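Local coordinates for protein glucoamylase (Thermoanaerobacterium thermosaccharolyticum, PDB 1LF6) that hydrolyses terminal alpha-1,4-linked glucose units one after another from the non-reducing ends of glucan chains, releasing beta-D-glucose, and also cleaves isomaltose, at residues I120-F125 against L133-K138; P157-Q162 against D184-A189; V340-L345 against D366-V371; C457-A462 against K473-A478; S535-V540 against P550-T555. All blocks are in the same frame, centred on the assembly; numbering follows the deposited sequence.

Contact 1: I120-F125 against L133-K138; sequences ITKDIF and LIMKAK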
# COMPACT_ATOMS: atom_id res chain seq x y z
N ILE A 120 3.39 -20.84 18.13
CA ILE A 120 2.52 -19.77 18.60
C ILE A 120 1.45 -19.51 17.55
O ILE A 120 1.75 -19.32 16.37
CB ILE A 120 3.32 -18.47 18.85
CG1 ILE A 120 4.40 -18.71 19.91
CG2 ILE A 120 2.38 -17.36 19.30
CD1 ILE A 120 5.23 -17.48 20.24
N THR A 121 0.19 -19.51 17.98
CA THR A 121 -0.91 -19.27 17.06
C THR A 121 -1.60 -17.96 17.44
O THR A 121 -1.88 -17.71 18.62
CB THR A 121 -1.93 -20.42 17.12
OG1 THR A 121 -1.27 -21.64 16.77
CG2 THR A 121 -3.08 -20.18 16.14
N LYS A 122 -1.87 -17.12 16.44
CA LYS A 122 -2.50 -15.83 16.71
C LYS A 122 -3.78 -15.57 15.91
O LYS A 122 -3.97 -16.09 14.82
CB LYS A 122 -1.50 -14.70 16.42
CG LYS A 122 -0.14 -14.86 17.07
CD LYS A 122 0.83 -13.79 16.57
CE LYS A 122 2.19 -13.89 17.25
NZ LYS A 122 3.15 -12.87 16.73
N ASP A 123 -4.64 -14.75 16.49
CA ASP A 123 -5.90 -14.34 15.88
C ASP A 123 -5.84 -12.83 16.01
O ASP A 123 -5.85 -12.30 17.12
CB ASP A 123 -7.09 -14.89 16.67
CG ASP A 123 -7.40 -16.33 16.33
OD1 ASP A 123 -6.46 -17.05 15.93
OD2 ASP A 123 -8.58 -16.74 16.46
N ILE A 124 -5.78 -12.14 14.87
CA ILE A 124 -5.67 -10.68 14.88
C ILE A 124 -6.75 -9.95 14.10
O ILE A 124 -7.08 -10.31 12.97
CB ILE A 124 -4.29 -10.26 14.34
CG1 ILE A 124 -3.19 -10.96 15.15
CG2 ILE A 124 -4.13 -8.74 14.40
CD1 ILE A 124 -1.80 -10.83 14.56
N PHE A 125 -7.29 -8.90 14.72
CA PHE A 125 -8.33 -8.07 14.12
C PHE A 125 -8.56 -6.88 15.04
O PHE A 125 -7.89 -6.75 16.06
CB PHE A 125 -9.62 -8.87 13.94
CG PHE A 125 -10.21 -9.38 15.22
CD1 PHE A 125 -11.17 -8.64 15.90
CD2 PHE A 125 -9.79 -10.59 15.76
CE1 PHE A 125 -11.70 -9.10 17.11
CE2 PHE A 125 -10.31 -11.06 16.96
CZ PHE A 125 -11.27 -10.31 17.64
N LEU A 133 -6.71 -2.73 18.98
CA LEU A 133 -6.24 -3.85 18.18
C LEU A 133 -6.22 -5.06 19.09
O LEU A 133 -5.75 -4.98 20.23
CB LEU A 133 -4.82 -3.59 17.65
CG LEU A 133 -4.20 -4.74 16.86
CD1 LEU A 133 -5.00 -4.97 15.58
CD2 LEU A 133 -2.74 -4.40 16.53
N ILE A 134 -6.73 -6.18 18.60
CA ILE A 134 -6.81 -7.40 19.39
C ILE A 134 -5.98 -8.53 18.83
O ILE A 134 -5.94 -8.74 17.62
CB ILE A 134 -8.27 -7.88 19.49
CG1 ILE A 134 -9.14 -6.75 20.06
CG2 ILE A 134 -8.35 -9.12 20.36
CD1 ILE A 134 -10.63 -6.96 19.84
N MET A 135 -5.31 -9.26 19.71
CA MET A 135 -4.51 -10.41 19.31
C MET A 135 -4.66 -11.53 20.32
O MET A 135 -4.17 -11.43 21.44
CB MET A 135 -3.02 -10.07 19.19
CG MET A 135 -2.16 -11.32 18.96
SD MET A 135 -0.38 -11.06 18.97
CE MET A 135 -0.13 -10.53 20.67
N LYS A 136 -5.36 -12.58 19.93
CA LYS A 136 -5.51 -13.73 20.81
C LYS A 136 -4.33 -14.61 20.45
O LYS A 136 -4.02 -14.79 19.27
CB LYS A 136 -6.82 -14.46 20.55
CG LYS A 136 -7.06 -15.64 21.49
CD LYS A 136 -8.51 -16.11 21.42
CE LYS A 136 -8.82 -17.11 22.52
NZ LYS A 136 -10.26 -17.52 22.50
N ALA A 137 -3.66 -15.14 21.45
CA ALA A 137 -2.51 -16.00 21.20
C ALA A 137 -2.49 -17.17 22.16
O ALA A 137 -3.03 -17.10 23.26
CB ALA A 137 -1.22 -15.19 21.34
N LYS A 138 -1.88 -18.26 21.71
CA LYS A 138 -1.75 -19.47 22.51
C LYS A 138 -0.37 -20.04 22.24
O LYS A 138 0.09 -20.09 21.10
CB LYS A 138 -2.83 -20.49 22.14
CG LYS A 138 -2.68 -21.09 20.75
CD LYS A 138 -3.65 -22.26 20.54
CE LYS A 138 -3.52 -22.83 19.13
NZ LYS A 138 -4.45 -23.97 18.88

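Contact 2: P157-Q162 against D184-A189; sequences PHIKNQ and DNVYTA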
# COMPACT_ATOMS: atom_id res chain seq x y z
N PRO A 157 6.71 0.98 20.49
CA PRO A 157 5.93 2.12 20.02
C PRO A 157 6.75 3.15 19.25
O PRO A 157 7.87 3.50 19.65
CB PRO A 157 5.36 2.69 21.31
CG PRO A 157 6.47 2.45 22.28
CD PRO A 157 6.91 1.04 21.95
N HIS A 158 6.19 3.61 18.14
CA HIS A 158 6.81 4.65 17.31
C HIS A 158 5.69 5.65 17.07
O HIS A 158 5.28 5.88 15.93
CB HIS A 158 7.27 4.09 15.96
CG HIS A 158 8.58 3.37 16.03
ND1 HIS A 158 9.38 3.19 14.92
CD2 HIS A 158 9.22 2.78 17.07
CE1 HIS A 158 10.46 2.51 15.27
NE2 HIS A 158 10.39 2.25 16.57
N ILE A 159 5.20 6.24 18.15
CA ILE A 159 4.10 7.18 18.08
C ILE A 159 4.33 8.35 17.14
O ILE A 159 5.40 8.97 17.13
CB ILE A 159 3.74 7.68 19.49
CG1 ILE A 159 3.49 6.48 20.40
CG2 ILE A 159 2.49 8.57 19.45
CD1 ILE A 159 3.37 6.82 21.86
N LYS A 160 3.30 8.63 16.34
CA LYS A 160 3.34 9.70 15.36
C LYS A 160 4.51 9.62 14.39
O LYS A 160 5.26 10.58 14.21
CB LYS A 160 3.31 11.07 16.05
CG LYS A 160 1.92 11.49 16.49
CD LYS A 160 1.84 13.00 16.66
CE LYS A 160 0.41 13.47 16.73
NZ LYS A 160 0.32 14.96 16.72
N ASN A 161 4.67 8.44 13.79
CA ASN A 161 5.71 8.19 12.79
C ASN A 161 7.17 8.35 13.19
O ASN A 161 8.00 8.70 12.34
CB ASN A 161 5.44 9.04 11.55
CG ASN A 161 4.07 8.79 10.96
OD1 ASN A 161 3.21 9.67 10.97
ND2 ASN A 161 3.85 7.58 10.46
N GLN A 162 7.50 8.12 14.45
CA GLN A 162 8.90 8.23 14.87
C GLN A 162 9.19 7.34 16.06
O GLN A 162 8.42 7.29 17.03
CB GLN A 162 9.28 9.68 15.18
CG GLN A 162 8.81 10.22 16.50
CD GLN A 162 9.43 11.57 16.82
OE1 GLN A 162 9.22 12.55 16.10
NE2 GLN A 162 10.21 11.63 17.90
N ASP A 184 3.01 13.65 22.14
CA ASP A 184 2.04 14.67 21.75
C ASP A 184 0.65 14.25 22.22
O ASP A 184 0.47 13.84 23.37
CB ASP A 184 2.05 14.88 20.23
CG ASP A 184 3.29 15.61 19.75
OD1 ASP A 184 3.70 16.59 20.41
OD2 ASP A 184 3.86 15.21 18.71
N ASN A 185 -0.33 14.33 21.33
CA ASN A 185 -1.70 13.98 21.67
C ASN A 185 -2.06 12.51 21.44
O ASN A 185 -3.23 12.15 21.48
CB ASN A 185 -2.65 14.86 20.87
CG ASN A 185 -2.44 14.74 19.38
OD1 ASN A 185 -1.35 15.02 18.87
ND2 ASN A 185 -3.48 14.31 18.67
N VAL A 186 -1.06 11.66 21.19
CA VAL A 186 -1.35 10.26 20.94
C VAL A 186 -0.88 9.32 22.05
O VAL A 186 0.31 9.27 22.37
CB VAL A 186 -0.73 9.79 19.60
CG1 VAL A 186 -1.06 8.32 19.36
CG2 VAL A 186 -1.24 10.65 18.46
N TYR A 187 -1.82 8.57 22.62
CA TYR A 187 -1.51 7.64 23.70
C TYR A 187 -1.91 6.21 23.33
O TYR A 187 -2.90 5.99 22.64
CB TYR A 187 -2.27 8.01 24.98
CG TYR A 187 -1.90 9.34 25.59
CD1 TYR A 187 -1.17 9.40 26.78
CD2 TYR A 187 -2.31 10.54 25.01
CE1 TYR A 187 -0.85 10.62 27.37
CE2 TYR A 187 -1.99 11.77 25.59
CZ TYR A 187 -1.26 11.80 26.77
OH TYR A 187 -0.95 13.01 27.34
N THR A 188 -1.12 5.25 23.80
CA THR A 188 -1.40 3.84 23.56
C THR A 188 -1.40 3.12 24.90
O THR A 188 -0.65 3.47 25.81
CB THR A 188 -0.36 3.17 22.64
OG1 THR A 188 0.89 3.04 23.34
CG2 THR A 188 -0.16 4.00 21.38
N ALA A 189 -2.25 2.10 25.01
CA ALA A 189 -2.36 1.32 26.23
C ALA A 189 -2.31 -0.16 25.87
O ALA A 189 -3.15 -0.65 25.11
CB ALA A 189 -3.66 1.65 26.94

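Contact 3: V340-L345 against D366-V371; sequences VWSRDL and DYLAKV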
# COMPACT_ATOMS: atom_id res chain seq x y z
N VAL A 340 -1.52 10.54 -1.25
CA VAL A 340 -2.58 10.33 -2.23
C VAL A 340 -2.13 10.82 -3.60
O VAL A 340 -1.77 11.98 -3.77
CB VAL A 340 -3.88 11.11 -1.84
CG1 VAL A 340 -4.99 10.82 -2.84
CG2 VAL A 340 -4.32 10.73 -0.43
N TRP A 341 -2.13 9.91 -4.56
CA TRP A 341 -1.76 10.23 -5.94
C TRP A 341 -3.01 10.12 -6.79
O TRP A 341 -3.73 9.12 -6.73
CB TRP A 341 -0.73 9.24 -6.49
CG TRP A 341 0.70 9.54 -6.16
CD1 TRP A 341 1.59 10.24 -6.93
CD2 TRP A 341 1.44 9.06 -5.03
NE1 TRP A 341 2.84 10.22 -6.35
CE2 TRP A 341 2.78 9.50 -5.19
CE3 TRP A 341 1.10 8.30 -3.90
CZ2 TRP A 341 3.78 9.21 -4.25
CZ3 TRP A 341 2.10 8.00 -2.98
CH2 TRP A 341 3.42 8.46 -3.16
N SER A 342 -3.27 11.16 -7.57
CA SER A 342 -4.41 11.18 -8.45
C SER A 342 -4.42 9.94 -9.35
O SER A 342 -5.48 9.34 -9.59
CB SER A 342 -4.36 12.46 -9.30
OG SER A 342 -5.28 12.41 -10.37
N ARG A 343 -3.24 9.56 -9.84
CA ARG A 343 -3.11 8.41 -10.72
C ARG A 343 -3.55 7.13 -10.02
O ARG A 343 -4.46 6.44 -10.48
CB ARG A 343 -1.65 8.28 -11.21
CG ARG A 343 -1.34 7.01 -12.00
CD ARG A 343 0.12 6.99 -12.48
NE ARG A 343 1.04 7.47 -11.45
CZ ARG A 343 1.59 8.68 -11.44
NH1 ARG A 343 1.32 9.54 -12.41
NH2 ARG A 343 2.38 9.03 -10.45
N ASP A 344 -2.92 6.82 -8.89
CA ASP A 344 -3.28 5.61 -8.15
C ASP A 344 -4.76 5.62 -7.75
O ASP A 344 -5.44 4.61 -7.87
CB ASP A 344 -2.39 5.46 -6.91
CG ASP A 344 -0.93 5.27 -7.27
OD1 ASP A 344 -0.30 4.32 -6.76
OD2 ASP A 344 -0.41 6.07 -8.06
N LEU A 345 -5.24 6.76 -7.27
CA LEU A 345 -6.63 6.89 -6.85
C LEU A 345 -7.57 6.58 -8.02
O LEU A 345 -8.58 5.89 -7.86
CB LEU A 345 -6.88 8.31 -6.31
CG LEU A 345 -8.21 8.64 -5.63
CD1 LEU A 345 -8.46 7.69 -4.47
CD2 LEU A 345 -8.17 10.08 -5.13
N ASP A 366 -14.79 12.98 -5.30
CA ASP A 366 -15.11 14.18 -4.52
C ASP A 366 -13.90 14.66 -3.72
O ASP A 366 -13.79 15.85 -3.43
CB ASP A 366 -16.29 13.89 -3.60
CG ASP A 366 -17.61 13.94 -4.33
OD1 ASP A 366 -18.48 13.09 -4.06
OD2 ASP A 366 -17.78 14.84 -5.19
N TYR A 367 -13.01 13.74 -3.37
CA TYR A 367 -11.80 14.11 -2.64
C TYR A 367 -10.96 14.97 -3.59
O TYR A 367 -10.46 16.03 -3.22
CB TYR A 367 -11.01 12.86 -2.25
CG TYR A 367 -9.65 13.17 -1.66
CD1 TYR A 367 -9.51 13.57 -0.34
CD2 TYR A 367 -8.50 13.11 -2.45
CE1 TYR A 367 -8.27 13.90 0.20
CE2 TYR A 367 -7.24 13.44 -1.93
CZ TYR A 367 -7.14 13.83 -0.60
OH TYR A 367 -5.91 14.18 -0.08
N LEU A 368 -10.82 14.49 -4.83
CA LEU A 368 -10.04 15.20 -5.85
C LEU A 368 -10.65 16.56 -6.18
O LEU A 368 -9.93 17.52 -6.47
CB LEU A 368 -9.96 14.34 -7.12
CG LEU A 368 -9.17 13.04 -7.03
CD1 LEU A 368 -9.35 12.25 -8.31
CD2 LEU A 368 -7.69 13.33 -6.80
N ALA A 369 -11.97 16.64 -6.17
CA ALA A 369 -12.67 17.88 -6.45
C ALA A 369 -12.28 18.90 -5.39
O ALA A 369 -12.12 20.09 -5.67
CB ALA A 369 -14.18 17.66 -6.43
N LYS A 370 -12.11 18.42 -4.16
CA LYS A 370 -11.74 19.27 -3.03
C LYS A 370 -10.30 19.76 -3.25
O LYS A 370 -9.97 20.92 -2.96
CB LYS A 370 -11.84 18.46 -1.73
CG LYS A 370 -12.11 19.27 -0.47
CD LYS A 370 -11.02 20.29 -0.17
CE LYS A 370 -11.24 20.97 1.17
NZ LYS A 370 -11.11 20.01 2.31
N VAL A 371 -9.45 18.89 -3.78
CA VAL A 371 -8.07 19.26 -4.03
C VAL A 371 -8.00 20.37 -5.09
O VAL A 371 -7.27 21.35 -4.92
CB VAL A 371 -7.23 18.04 -4.51
CG1 VAL A 371 -5.86 18.50 -4.99
CG2 VAL A 371 -7.05 17.05 -3.36

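Contact 4: C457-A462 against K473-A478; sequences CAAYIA and KYQEKA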
# COMPACT_ATOMS: atom_id res chain seq x y z
N CYS A 457 -13.00 13.68 -22.73
CA CYS A 457 -14.03 13.52 -21.71
C CYS A 457 -14.48 14.89 -21.21
O CYS A 457 -15.65 15.09 -20.87
CB CYS A 457 -13.51 12.68 -20.53
SG CYS A 457 -13.10 10.97 -20.93
N ALA A 458 -13.55 15.84 -21.17
CA ALA A 458 -13.86 17.19 -20.72
C ALA A 458 -14.82 17.85 -21.70
O ALA A 458 -15.72 18.59 -21.30
CB ALA A 458 -12.59 18.02 -20.58
N ALA A 459 -14.61 17.59 -22.98
CA ALA A 459 -15.46 18.15 -24.03
C ALA A 459 -16.86 17.57 -23.91
O ALA A 459 -17.85 18.28 -24.08
CB ALA A 459 -14.88 17.83 -25.40
N TYR A 460 -16.95 16.28 -23.60
CA TYR A 460 -18.23 15.60 -23.45
C TYR A 460 -19.01 16.22 -22.29
O TYR A 460 -20.19 16.53 -22.42
CB TYR A 460 -18.01 14.12 -23.15
CG TYR A 460 -19.29 13.33 -22.98
CD1 TYR A 460 -19.91 12.72 -24.07
CD2 TYR A 460 -19.88 13.18 -21.72
CE1 TYR A 460 -21.09 11.99 -23.91
CE2 TYR A 460 -21.06 12.45 -21.55
CZ TYR A 460 -21.65 11.85 -22.65
OH TYR A 460 -22.81 11.13 -22.50
N ILE A 461 -18.33 16.38 -21.16
CA ILE A 461 -18.95 16.96 -19.98
C ILE A 461 -19.33 18.42 -20.21
O ILE A 461 -20.35 18.89 -19.71
CB ILE A 461 -18.02 16.86 -18.75
CG1 ILE A 461 -17.76 15.39 -18.42
CG2 ILE A 461 -18.65 17.57 -17.56
CD1 ILE A 461 -16.78 15.18 -17.28
N ALA A 462 -18.50 19.14 -20.96
CA ALA A 462 -18.79 20.54 -21.25
C ALA A 462 -20.10 20.63 -22.03
O ALA A 462 -20.92 21.51 -21.79
CB ALA A 462 -17.66 21.16 -22.06
N LYS A 473 -13.33 23.72 -28.03
CA LYS A 473 -11.94 24.04 -27.71
C LYS A 473 -11.17 22.81 -27.20
O LYS A 473 -10.07 22.52 -27.66
CB LYS A 473 -11.92 25.14 -26.64
CG LYS A 473 -10.54 25.57 -26.20
CD LYS A 473 -10.65 26.70 -25.17
CE LYS A 473 -9.28 27.11 -24.65
NZ LYS A 473 -8.36 27.50 -25.75
N TYR A 474 -11.78 22.09 -26.26
CA TYR A 474 -11.17 20.90 -25.68
C TYR A 474 -10.94 19.82 -26.73
O TYR A 474 -9.84 19.29 -26.85
CB TYR A 474 -12.05 20.37 -24.56
CG TYR A 474 -12.15 21.28 -23.36
CD1 TYR A 474 -13.24 21.22 -22.50
CD2 TYR A 474 -11.15 22.22 -23.08
CE1 TYR A 474 -13.34 22.06 -21.39
CE2 TYR A 474 -11.24 23.07 -21.97
CZ TYR A 474 -12.34 22.98 -21.14
OH TYR A 474 -12.45 23.83 -20.05
N GLN A 475 -11.98 19.49 -27.49
CA GLN A 475 -11.87 18.45 -28.52
C GLN A 475 -10.86 18.77 -29.61
O GLN A 475 -10.14 17.89 -30.05
CB GLN A 475 -13.22 18.17 -29.16
CG GLN A 475 -14.06 17.17 -28.39
CD GLN A 475 -13.41 15.79 -28.25
OE1 GLN A 475 -13.94 14.93 -27.56
NE2 GLN A 475 -12.28 15.58 -28.91
N GLU A 476 -10.83 20.03 -30.04
CA GLU A 476 -9.89 20.43 -31.08
C GLU A 476 -8.46 20.19 -30.60
O GLU A 476 -7.61 19.72 -31.35
CB GLU A 476 -10.07 21.91 -31.42
CG GLU A 476 -10.98 22.17 -32.61
CD GLU A 476 -11.23 23.65 -32.86
OE1 GLU A 476 -10.24 24.40 -32.94
OE2 GLU A 476 -12.40 24.05 -32.97
N LYS A 477 -8.20 20.53 -29.34
CA LYS A 477 -6.89 20.35 -28.75
C LYS A 477 -6.59 18.85 -28.70
O LYS A 477 -5.52 18.41 -29.12
CB LYS A 477 -6.86 20.95 -27.34
CG LYS A 477 -5.48 21.08 -26.73
CD LYS A 477 -4.60 22.07 -27.49
CE LYS A 477 -5.14 23.49 -27.40
NZ LYS A 477 -4.23 24.47 -28.07
N ALA A 478 -7.55 18.08 -28.19
CA ALA A 478 -7.39 16.63 -28.08
C ALA A 478 -7.06 15.99 -29.42
O ALA A 478 -6.16 15.15 -29.51
CB ALA A 478 -8.67 16.02 -27.50

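Contact 5: S535-V540 against P550-T555; sequences SFLELV and PKILNT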
# COMPACT_ATOMS: atom_id res chain seq x y z
N SER A 535 4.65 1.41 -20.60
CA SER A 535 3.59 2.38 -20.34
C SER A 535 2.93 2.87 -21.63
O SER A 535 1.84 3.44 -21.60
CB SER A 535 4.14 3.59 -19.58
OG SER A 535 4.64 3.20 -18.30
N PHE A 536 3.61 2.68 -22.76
CA PHE A 536 3.04 3.13 -24.03
C PHE A 536 1.72 2.41 -24.27
O PHE A 536 0.88 2.90 -25.02
CB PHE A 536 3.99 2.85 -25.20
CG PHE A 536 3.98 1.43 -25.66
CD1 PHE A 536 4.64 0.44 -24.94
CD2 PHE A 536 3.30 1.07 -26.83
CE1 PHE A 536 4.62 -0.89 -25.36
CE2 PHE A 536 3.27 -0.25 -27.25
CZ PHE A 536 3.93 -1.24 -26.52
N LEU A 537 1.53 1.26 -23.63
CA LEU A 537 0.29 0.51 -23.81
C LEU A 537 -0.91 1.30 -23.29
O LEU A 537 -2.06 0.90 -23.49
CB LEU A 537 0.36 -0.86 -23.11
CG LEU A 537 1.26 -1.91 -23.77
CD1 LEU A 537 1.27 -3.18 -22.92
CD2 LEU A 537 0.77 -2.20 -25.19
N GLU A 538 -0.63 2.42 -22.62
CA GLU A 538 -1.70 3.27 -22.11
C GLU A 538 -2.47 3.84 -23.29
O GLU A 538 -3.65 4.18 -23.17
CB GLU A 538 -1.12 4.41 -21.27
CG GLU A 538 -0.69 3.99 -19.88
CD GLU A 538 -1.87 3.66 -19.00
OE1 GLU A 538 -2.40 2.53 -19.09
OE2 GLU A 538 -2.28 4.54 -18.21
N LEU A 539 -1.77 3.95 -24.42
CA LEU A 539 -2.36 4.46 -25.65
C LEU A 539 -3.58 3.62 -26.03
O LEU A 539 -4.62 4.16 -26.38
CB LEU A 539 -1.34 4.43 -26.80
CG LEU A 539 -0.21 5.46 -26.80
CD1 LEU A 539 0.89 5.00 -27.75
CD2 LEU A 539 -0.75 6.83 -27.21
N VAL A 540 -3.44 2.30 -25.97
CA VAL A 540 -4.54 1.40 -26.31
C VAL A 540 -5.54 1.28 -25.14
O VAL A 540 -6.75 1.27 -25.35
CB VAL A 540 -4.01 -0.00 -26.70
CG1 VAL A 540 -2.96 0.12 -27.81
CG2 VAL A 540 -3.41 -0.69 -25.50
N PRO A 550 0.07 -1.04 -36.24
CA PRO A 550 1.44 -1.54 -36.44
C PRO A 550 2.52 -0.85 -35.59
O PRO A 550 3.56 -1.45 -35.31
CB PRO A 550 1.65 -1.37 -37.95
CG PRO A 550 0.70 -0.25 -38.32
CD PRO A 550 -0.52 -0.57 -37.51
N LYS A 551 2.28 0.39 -35.17
CA LYS A 551 3.26 1.08 -34.34
C LYS A 551 3.28 0.45 -32.95
O LYS A 551 4.33 0.34 -32.32
CB LYS A 551 2.94 2.58 -34.25
CG LYS A 551 3.12 3.33 -35.57
CD LYS A 551 3.09 4.83 -35.37
CE LYS A 551 3.41 5.60 -36.65
NZ LYS A 551 2.37 5.41 -37.70
N ILE A 552 2.10 0.03 -32.49
CA ILE A 552 1.97 -0.64 -31.20
C ILE A 552 2.67 -2.00 -31.26
O ILE A 552 3.44 -2.35 -30.37
CB ILE A 552 0.49 -0.87 -30.83
CG1 ILE A 552 -0.20 0.48 -30.57
CG2 ILE A 552 0.38 -1.80 -29.61
CD1 ILE A 552 0.38 1.26 -29.40
N LEU A 553 2.40 -2.75 -32.32
CA LEU A 553 3.01 -4.07 -32.49
C LEU A 553 4.53 -3.98 -32.56
O LEU A 553 5.23 -4.80 -31.97
CB LEU A 553 2.46 -4.76 -33.75
CG LEU A 553 1.03 -5.34 -33.67
CD1 LEU A 553 0.95 -6.35 -32.53
CD2 LEU A 553 0.03 -4.23 -33.44
N ASN A 554 5.04 -2.98 -33.28
CA ASN A 554 6.48 -2.79 -33.42
C ASN A 554 7.12 -2.53 -32.06
O ASN A 554 8.20 -3.04 -31.76
CB ASN A 554 6.78 -1.61 -34.35
CG ASN A 554 6.56 -1.93 -35.82
OD1 ASN A 554 6.53 -1.03 -36.66
ND2 ASN A 554 6.41 -3.21 -36.13
N THR A 555 6.45 -1.71 -31.26
CA THR A 555 6.96 -1.36 -29.94
C THR A 555 6.98 -2.60 -29.06
O THR A 555 7.93 -2.85 -28.33
CB THR A 555 6.08 -0.26 -29.30
OG1 THR A 555 5.99 0.85 -30.19
CG2 THR A 555 6.68 0.20 -27.98

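Contact 1: I120-F125 against L133-K138
F125 and I134 form the last of three antiparallel hydrogen-bonded pairs that zip 120-125 to 133-138. I134 N reaches F125 O at 2.8 Å, and I134 O takes F125 N in return. D123 with K136 and T121 with K138 repeat this two-bond pattern, and K122-A137 and I124-M135 are the non-hydrogen-bonded pairs between them. The face carrying I124, M135, K122 and A137 is fully buried against the second sheet. I124 and M135 run alongside each other, CG1 of I124 at 4.0 Å from CG of M135. The aliphatic stem of K122 crosses the thioether, its CD 3.8 Å from M135 SD, and its extended chain carries NZ onward to a salt bridge with E89.

On the other face F125, I134 and T121 are buried and closely packed. F125 CG lies between the backbone N and the carbonyl carbon (chi1 62°), which brings the ring across I134: CE1 is 3.6 Å from I134 CD1, and I134 CB sits over one ring face, toward the rim. This face opens to solvent at D123, K136 and K138, all partly exposed. The charged ends of D123 and K136 part: D123 OD2 takes a salt bridge from K273, whereas K136 makes a cation-pi contact with Y269. K138 runs beside T121, CE 3.5 Å from T121 CB. This is a beta hairpin of the N-terminal beta sandwich, whose buried face, rich in apolar side chains, packs on strands 51-55, 58-63 and 70-80.

Contact 2: P157-Q162 against D184-A189
D184, at the exposed start of 184-189, lies across the aliphatic part of K160, its OD2 3.6 Å from K160 CD. The charges are not quite joined: K160 NZ stands 4.1 Å from D184 OD2, too long for a salt bridge. N185 supplies the real polar partner. Its CG sits between the backbone N and the carbonyl carbon (chi1 57°), which turns OD1 to accept a hydrogen bond from K160 NZ at 2.7 Å, in the plane of the amide carbonyl. An alanine in place of K160 would probably leave N185 OD1 without this donor and uncover CG2 of V186. V186 follows and begins the strand; its CG2 lies 3.7 Å from K160 CE, while its CB, the branch point, meets I159 CG2 at 3.4 Å, a tight contact in which the two side chains pass one another head to tail. The loop 157-162 leaves strand 150-157 and is tied by K160 N to D71 of strand 70-80, while strand 186-192 pairs with 176-183 and 243-251 in the other sheet.

Contact 3: V340-L345 against D366-V371
V340 and Y367 reach for each other across the gap, the valine meeting the ring obliquely, with V340 CG1 3.6 Å from ring atom CE2 of Y367. The tyrosine CG is anti to its own backbone N (chi1 172°), sending the ring from helix 358-375 toward the start of helix 342-355. The other valine branch, CG2, lies 3.8 Å from the Y367 hydroxyl oxygen, and that OH continues to a hydrogen bond with T382. A leucine in place of Y367 would probably leave T382 without this phenolic partner and thin the packing against V340.

L345 and L368 meet tip to tip. With CG anti to the backbone N (chi1 -172°), L345 extends CD2 to 3.7 Å from L368 CG; the same methyl brushes Y367 CD2 at 4.1 Å. L368 holds its CG opposite the carbonyl carbon, beside its backbone N, which aims the side chain at L345. Its CD2 also comes to 4.3 Å from S342 CB. The side chain of S342 lies about 9 Å from that of E438, probably the proton donor.

No hydrogen bond crosses between the two segments: the join is apolar and buried, and the hydroxyls of Y367 and S342 are satisfied by T382 and by the backbone oxygen of E397.

Contact 4: C457-A462 against K473-A478
A459 and Y474 are the closest pair of backbones here, their CA atoms 5.4 Å apart, and apolar contact does most of the joining. Y474 CB lies 3.9 Å from A459 CB, and beyond it the ring slants past a row of small side chains. Its CD1 meets A458 CB at 3.8 Å and reaches as far as A462 CB at 4.4 Å. The rotation about CA-CB, with CG anti to the carbonyl carbon (chi1 -66°), carries the ring along the alanine side of helix 445-464. Q475 adds its aliphatic stem beside A459, bending at chi2, although its very short approach to A459 is doubtful in detail.

Polar contact is a matter for the surroundings, since no hydrogen bond spans the two segments. The hydroxyl of Y474 passes the alanines to bond with D423 of helix 414-428, whose A422 and I426 also touch the tyrosine. C457 and A458 also touch I402 of helix 395-407.

As for geometry, the local axes approach to 8.2 Å and run 162° apart in direction. Three alanines on this side of helix 445-464 are consistent with that close approach. Two successive antiparallel helices form a hairpin, consistent with the hairpin-built (alpha/alpha) toroid of family 15 glycoside hydrolases.

Contact 5: S535-V540 against P550-T555
T555 sets its CG2 methyl squarely over the ring of F536, a CH-pi contact with the carbon 3.3 Å from the ring centroid and 7° off the normal. F536 CG lies between its backbone N and carbonyl carbon (chi1 79°), which swings the ring toward T555. On the opposite face, toward the rim, lies CG of L537. I552 is the other half of the first shell: its CD1 reaches F536 CD2 at 3.9 Å, V540 CG1 at the same distance and L539 CD1 at 4.1 Å. In this (alpha/alpha) barrel, helix 550-562 packs on the 3-10 turn and short helix of 535-540.

Outward from this, the methyl of T555 is positioned by its hydroxyl, which donates to K551 O at 2.7 Å and also bonds to Y502 N. K551 O accepts T555 N as well, one donor on each side of the carbonyl plane. Y609 of helix 600-612 backs L537, V540 and I552. Just before F536 in the chain, S535 OG bonds to R436, next to E435, probably the proton acceptor.

Overall arrangement
The five contacts follow one another along the chain, each closing before the next opens. Contacts 1 and 2 belong to the N-terminal beta sandwich; their centres are 22 Å apart, and both reach the same antiparallel sheet, where strand 243-251 connects them by pairing with 132-141 and with 186-192. Contacts 3, 4 and 5 lie in the helical toroid, with centres 21 to 27 Å from one another; helix 395-407 touches both contact 3 and contact 4, and helix 445-464 contributes to contact 4 and borders contact 5. Between the domains, contacts 2 and 3 are 28 Å apart by centres, and contacts 1 and 4 reach 55 Å. Contacts 3 and 5 come nearest the probable catalytic glutamates, while contacts 1 and 2 lie away from these sites.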